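Local structure of hypothetical signal peptide protein (3PJY) at residues Y67-M72 with L108-V113; R82-N87 with V118-R123. The protein is of unknown function but belongs to the DUF192 family and may be a transcription regulator. One frame throughout, in Å; residues are numbered along the deposited sequence.

Contact 1 (Y67-M72 with L108-V113); sequences YLPLDM and LNAGTV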
loop_
_atom_site.group_PDB
_atom_site.type_symbol
_atom_site.label_atom_id
_atom_site.label_comp_id
_atom_site.label_asym_id
_atom_site.label_seq_id
_atom_site.Cartn_x
_atom_site.Cartn_y
_atom_site.Cartn_z
ATOM N N TYR B 67 -22.144 -5.946 12.088
ATOM C CA TYR B 67 -22.704 -4.604 12.163
ATOM C C TYR B 67 -22.227 -3.677 11.038
ATOM O O TYR B 67 -22.946 -2.764 10.635
ATOM C CB TYR B 67 -22.361 -3.978 13.511
ATOM C CG TYR B 67 -23.075 -4.581 14.711
ATOM C CD1 TYR B 67 -22.811 -5.843 15.117
ATOM C CD2 TYR B 67 -24.039 -3.845 15.427
ATOM C CE1 TYR B 67 -23.471 -6.430 16.205
ATOM C CE2 TYR B 67 -24.686 -4.424 16.562
ATOM C CZ TYR B 67 -24.375 -5.722 16.913
ATOM O OH TYR B 67 -24.954 -6.365 17.980
ATOM N N LEU B 68 -20.988 -3.869 10.597
ATOM C CA LEU B 68 -20.381 -3.026 9.555
ATOM C C LEU B 68 -20.935 -3.485 8.209
ATOM O O LEU B 68 -20.859 -4.681 7.903
ATOM C CB LEU B 68 -18.861 -3.256 9.502
ATOM C CG LEU B 68 -18.043 -2.769 10.722
ATOM C CD1 LEU B 68 -16.631 -3.363 10.659
ATOM C CD2 LEU B 68 -18.025 -1.261 10.695
ATOM N N PRO B 69 -21.461 -2.551 7.378
ATOM C CA PRO B 69 -21.753 -2.942 6.011
ATOM C C PRO B 69 -20.432 -3.234 5.277
ATOM O O PRO B 69 -19.439 -2.525 5.495
ATOM C CB PRO B 69 -22.455 -1.727 5.426
ATOM C CG PRO B 69 -22.042 -0.618 6.253
ATOM C CD PRO B 69 -21.735 -1.130 7.628
ATOM N N LEU B 70 -20.434 -4.261 4.455
ATOM C CA LEU B 70 -19.175 -4.773 3.829
ATOM C C LEU B 70 -19.318 -4.945 2.327
ATOM O O LEU B 70 -20.389 -5.281 1.833
ATOM C CB LEU B 70 -18.755 -6.121 4.432
ATOM C CG LEU B 70 -18.470 -6.121 5.924
ATOM C CD1 LEU B 70 -18.168 -7.578 6.405
ATOM C CD2 LEU B 70 -17.298 -5.158 6.286
ATOM N N ASP B 71 -18.199 -4.786 1.624
ATOM C CA ASP B 71 -18.019 -5.303 0.278
ATOM C C ASP B 71 -17.228 -6.625 0.375
ATOM O O ASP B 71 -16.286 -6.750 1.185
ATOM C CB ASP B 71 -17.192 -4.348 -0.599
ATOM C CG ASP B 71 -17.903 -3.080 -1.005
ATOM O OD1 ASP B 71 -19.139 -2.938 -0.777
ATOM O OD2 ASP B 71 -17.208 -2.191 -1.584
HETATM N N MSE B 72 -17.640 -7.623 -0.400
HETATM C CA MSE B 72 -17.029 -8.948 -0.431
HETATM C C MSE B 72 -16.401 -9.213 -1.781
HETATM O O MSE B 72 -17.076 -9.055 -2.817
HETATM C CB MSE B 72 -18.053 -10.058 -0.101
HETATM C CG MSE B 72 -18.631 -9.946 1.217
HETATM SE SE MSE B 72 -19.882 -11.416 1.374
HETATM C CE MSE B 72 -20.388 -11.115 3.247
ATOM N N LEU B 108 -14.089 -5.839 2.970
ATOM C CA LEU B 108 -13.719 -4.449 3.140
ATOM C C LEU B 108 -14.955 -3.651 3.566
ATOM O O LEU B 108 -16.097 -4.107 3.394
ATOM C CB LEU B 108 -13.219 -3.887 1.814
ATOM C CG LEU B 108 -11.979 -4.578 1.213
ATOM C CD1 LEU B 108 -11.735 -4.091 -0.219
ATOM C CD2 LEU B 108 -10.790 -4.333 2.093
ATOM N N ASN B 109 -14.756 -2.436 4.069
ATOM C CA ASN B 109 -15.905 -1.590 4.339
ATOM C C ASN B 109 -16.734 -1.433 3.067
ATOM O O ASN B 109 -16.202 -1.270 1.958
ATOM C CB ASN B 109 -15.491 -0.217 4.802
ATOM C CG ASN B 109 -15.075 -0.182 6.245
ATOM O OD1 ASN B 109 -15.920 -0.259 7.146
ATOM N ND2 ASN B 109 -13.779 -0.009 6.482
ATOM N N ALA B 110 -18.050 -1.437 3.191
ATOM C CA ALA B 110 -18.890 -1.151 2.026
ATOM C C ALA B 110 -18.521 0.165 1.385
ATOM O O ALA B 110 -18.247 1.172 2.079
ATOM C CB ALA B 110 -20.406 -1.198 2.392
ATOM N N GLY B 111 -18.494 0.175 0.059
ATOM C CA GLY B 111 -18.105 1.356 -0.704
ATOM C C GLY B 111 -16.645 1.367 -1.104
ATOM O O GLY B 111 -16.231 2.207 -1.910
ATOM N N THR B 112 -15.852 0.454 -0.527
ATOM C CA THR B 112 -14.409 0.415 -0.833
ATOM C C THR B 112 -14.119 0.068 -2.294
ATOM O O THR B 112 -13.242 0.675 -2.913
ATOM C CB THR B 112 -13.634 -0.495 0.101
ATOM O OG1 THR B 112 -13.882 -0.092 1.455
ATOM C CG2 THR B 112 -12.124 -0.342 -0.146
ATOM N N VAL B 113 -14.880 -0.867 -2.840
ATOM C CA VAL B 113 -14.694 -1.270 -4.253
ATOM C C VAL B 113 -14.859 -0.097 -5.162
ATOM O O VAL B 113 -14.006 0.175 -6.026
ATOM C CB VAL B 113 -15.577 -2.468 -4.623
ATOM C CG1 VAL B 113 -15.650 -2.710 -6.166
ATOM C CG2 VAL B 113 -15.058 -3.725 -3.869
HETATM O O HOH W 1 -18.571 -0.288 6.721
#

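Contact 2 (R82-N87 with V118-R123); sequences RTIHEN and VSPGDR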
loop_
_atom_site.group_PDB
_atom_site.type_symbol
_atom_site.label_atom_id
_atom_site.label_comp_id
_atom_site.label_asym_id
_atom_site.label_seq_id
_atom_site.Cartn_x
_atom_site.Cartn_y
_atom_site.Cartn_z
ATOM N N ARG B 82 -12.753 -12.835 -8.868
ATOM C CA ARG B 82 -13.722 -13.513 -9.738
ATOM C C ARG B 82 -15.060 -12.829 -9.704
ATOM O O ARG B 82 -15.637 -12.580 -10.774
ATOM C CB ARG B 82 -13.885 -14.989 -9.344
ATOM C CG ARG B 82 -12.594 -15.763 -9.415
ATOM C CD ARG B 82 -12.105 -15.952 -10.821
ATOM N NE ARG B 82 -13.154 -16.514 -11.661
ATOM C CZ ARG B 82 -13.141 -16.521 -12.994
ATOM N NH1 ARG B 82 -12.113 -16.013 -13.676
ATOM N NH2 ARG B 82 -14.163 -17.065 -13.650
ATOM N N THR B 83 -15.570 -12.564 -8.510
ATOM C CA THR B 83 -16.818 -11.874 -8.351
ATOM C C THR B 83 -16.748 -10.958 -7.127
ATOM O O THR B 83 -15.922 -11.158 -6.221
ATOM C CB THR B 83 -18.014 -12.821 -8.197
ATOM O OG1 THR B 83 -17.853 -13.606 -7.052
ATOM C CG2 THR B 83 -18.127 -13.778 -9.388
ATOM N N ILE B 84 -17.657 -9.993 -7.131
ATOM C CA ILE B 84 -17.719 -8.984 -6.089
ATOM C C ILE B 84 -19.153 -8.818 -5.677
ATOM O O ILE B 84 -20.035 -8.646 -6.553
ATOM C CB ILE B 84 -17.167 -7.632 -6.545
ATOM C CG1 ILE B 84 -15.712 -7.768 -6.979
ATOM C CG2 ILE B 84 -17.308 -6.611 -5.423
ATOM C CD1 ILE B 84 -15.046 -6.450 -7.482
ATOM N N HIS B 85 -19.392 -8.875 -4.368
ATOM C CA HIS B 85 -20.701 -8.547 -3.814
ATOM C C HIS B 85 -20.565 -7.296 -2.991
ATOM O O HIS B 85 -20.086 -7.345 -1.852
ATOM C CB HIS B 85 -21.245 -9.686 -2.953
ATOM C CG HIS B 85 -22.644 -9.469 -2.485
ATOM N ND1 HIS B 85 -23.722 -10.079 -3.105
ATOM C CD2 HIS B 85 -23.165 -8.665 -1.530
ATOM C CE1 HIS B 85 -24.840 -9.682 -2.517
ATOM N NE2 HIS B 85 -24.540 -8.804 -1.581
ATOM N N GLU B 86 -21.025 -6.174 -3.541
ATOM C CA GLU B 86 -20.952 -4.909 -2.840
ATOM C C GLU B 86 -22.141 -4.772 -1.872
ATOM O O GLU B 86 -23.195 -5.325 -2.101
ATOM C CB GLU B 86 -20.952 -3.747 -3.843
ATOM C CG GLU B 86 -19.643 -3.671 -4.593
ATOM C CD GLU B 86 -19.694 -2.754 -5.777
ATOM O OE1 GLU B 86 -20.148 -3.171 -6.851
ATOM O OE2 GLU B 86 -19.272 -1.613 -5.623
ATOM N N ASN B 87 -21.918 -4.040 -0.793
ATOM C CA ASN B 87 -22.976 -3.625 0.117
ATOM C C ASN B 87 -23.774 -4.789 0.687
ATOM O O ASN B 87 -25.011 -4.766 0.686
ATOM C CB ASN B 87 -23.911 -2.614 -0.558
ATOM C CG ASN B 87 -23.170 -1.404 -1.055
ATOM O OD1 ASN B 87 -22.576 -0.671 -0.272
ATOM N ND2 ASN B 87 -23.200 -1.182 -2.376
ATOM N N VAL B 118 -12.150 -0.684 -8.365
ATOM C CA VAL B 118 -11.912 -2.113 -8.544
ATOM C C VAL B 118 -13.065 -2.797 -9.245
ATOM O O VAL B 118 -14.211 -2.423 -9.072
ATOM C CB VAL B 118 -11.625 -2.729 -7.156
ATOM C CG1 VAL B 118 -11.555 -4.290 -7.226
ATOM C CG2 VAL B 118 -10.333 -2.187 -6.638
ATOM N N SER B 119 -12.737 -3.773 -10.107
ATOM C CA SER B 119 -13.702 -4.526 -10.898
ATOM C C SER B 119 -13.335 -5.999 -10.864
ATOM O O SER B 119 -12.209 -6.344 -10.657
ATOM C CB SER B 119 -13.647 -4.123 -12.390
ATOM O OG SER B 119 -13.645 -2.715 -12.607
ATOM N N PRO B 120 -14.285 -6.895 -11.142
ATOM C CA PRO B 120 -13.913 -8.269 -11.395
ATOM C C PRO B 120 -12.850 -8.364 -12.460
ATOM O O PRO B 120 -12.889 -7.614 -13.464
ATOM C CB PRO B 120 -15.237 -8.903 -11.844
ATOM C CG PRO B 120 -16.257 -8.042 -11.256
ATOM C CD PRO B 120 -15.716 -6.645 -11.395
ATOM N N GLY B 121 -11.899 -9.266 -12.251
ATOM C CA GLY B 121 -10.777 -9.435 -13.116
ATOM C C GLY B 121 -9.539 -8.705 -12.645
ATOM O O GLY B 121 -8.423 -9.019 -13.100
ATOM N N ASP B 122 -9.716 -7.752 -11.727
ATOM C CA ASP B 122 -8.573 -7.151 -11.057
ATOM C C ASP B 122 -7.919 -8.170 -10.101
ATOM O O ASP B 122 -8.385 -9.304 -9.999
ATOM C CB ASP B 122 -9.012 -5.877 -10.337
ATOM C CG ASP B 122 -9.462 -4.761 -11.313
ATOM O OD1 ASP B 122 -9.147 -4.834 -12.536
ATOM O OD2 ASP B 122 -10.074 -3.761 -10.813
ATOM N N ARG B 123 -6.801 -7.820 -9.471
ATOM C CA ARG B 123 -6.052 -8.784 -8.678
ATOM C C ARG B 123 -5.625 -8.295 -7.309
ATOM O O ARG B 123 -5.403 -7.115 -7.111
ATOM C CB ARG B 123 -4.873 -9.338 -9.434
ATOM C CG ARG B 123 -3.766 -8.462 -9.742
ATOM C CD ARG B 123 -2.895 -9.214 -10.816
ATOM N NE ARG B 123 -1.623 -8.541 -11.099
ATOM C CZ ARG B 123 -1.424 -7.606 -12.033
ATOM N NH1 ARG B 123 -2.414 -7.172 -12.821
ATOM N NH2 ARG B 123 -0.206 -7.085 -12.168
#

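Contact 1 (Y67-M72 with L108-V113)
D71 reaches across from the start of strand 70-75 to the type II beta turn from N109 to T112, which leads from strand 102-109 into helix 112-116, and its carboxylate grips the N-terminus of that helix. Two antiparallel strands of the mixed sheet meet here: D71 and L108 form a hydrogen-bonded pair, with D71 N to L108 O at 2.8 Å and the return bond from L108 N to D71 O. The tight part lies around the carboxylate. V113 N points nearly along the C-O axis of D71 OD2 at 3.0 Å, while G111 N gives weak bonds to both oxygens and OD1 also accepts from N87 N. With CG anti to its carbonyl carbon (chi1 -72°), D71 places its carboxylate against A110 CA and G111 N, where the helix N-terminus probably stabilises the negative charge. Were D71 replaced by alanine, the amides of V113 and N87 would probably lose their acceptor, and the turn its tie to the strand. Glycine suits G111, third in the turn and at the helix N-cap position, because its positive phi would press a CB against the preceding carbonyl. The looser side is at exposed P69, which touches A110 through CB atoms 3.7 Å apart. P69 O takes A110 N from above its carbonyl plane; N109 ND2 is held by M43 O, and one water donates both to P69 O and, at 2.7 Å, to N109 OD1.

Contact 2 (R82-N87 with V118-R123)
I84 meets the loop 118-123 through a single methyl: CD1 lies 3.8 Å from P120 N and equally far from S119 C, over the peptide link that joins those two residues. Its side chain reaches that far because CG1 is anti to the carbonyl carbon (chi1 -59°) and CD1 continues the chain fully extended (chi2 179°). Isoleucine suits the place, since its CB points to the loop and its long branch spans the distance from the strand. The same methyl has V118 CG1 at 4.1 Å and P120 CD at 4.0 Å, and is bordered by a valine branch and a proline ring. V118 offers that branch with CG1 anti to its backbone N (chi1 172°), and both V118 and I84 also rest on V113 of helix 112-116. Toward the surface the contact thins to P120 CB against R82 O at 3.9 Å. R82 has its CB directed away from the loop, and its NH2 forms a salt bridge with E100. No hydrogen bond joins the two segments; within the loop, D122 OD2 receives S119 N at 2.8 Å from above the carboxylate plane, and D122 N returns to S119 O. D122 OD1 accepts from A15 N, and the backbones of G121 and D122 bond to that of I81. P120 and G121 fill the two central positions of the turn, proline with its fixed phi and glycine with its positive phi. The arrangement is that of a type II beta turn laid against a strand beside a classic beta bulge, in which R82 and T83 both face F74.

In the fold
The centres of contact 1 and contact 2 lie about 12 Å apart, and their segments alternate along the chain: 67-72, 82-87, 108-113, 118-123. Strands 70-75 and 81-88, consecutive in sequence, are antiparallel neighbours in the mixed sheet, and strand 102-109 flanks 70-75 on its other side. The contacts also touch directly: M72 O and H85 N, 2.8 Å apart, form a probable hydrogen bond between the strands. Helix 112-116 starts within contact 1 and leads to the loop of contact 2, so the chain leaving strand 102-109 packs along both 70-75 and 81-88 before entering 123-126 at the sheet's other edge. Turn, helix and loop thereby tie this end of the sheet together.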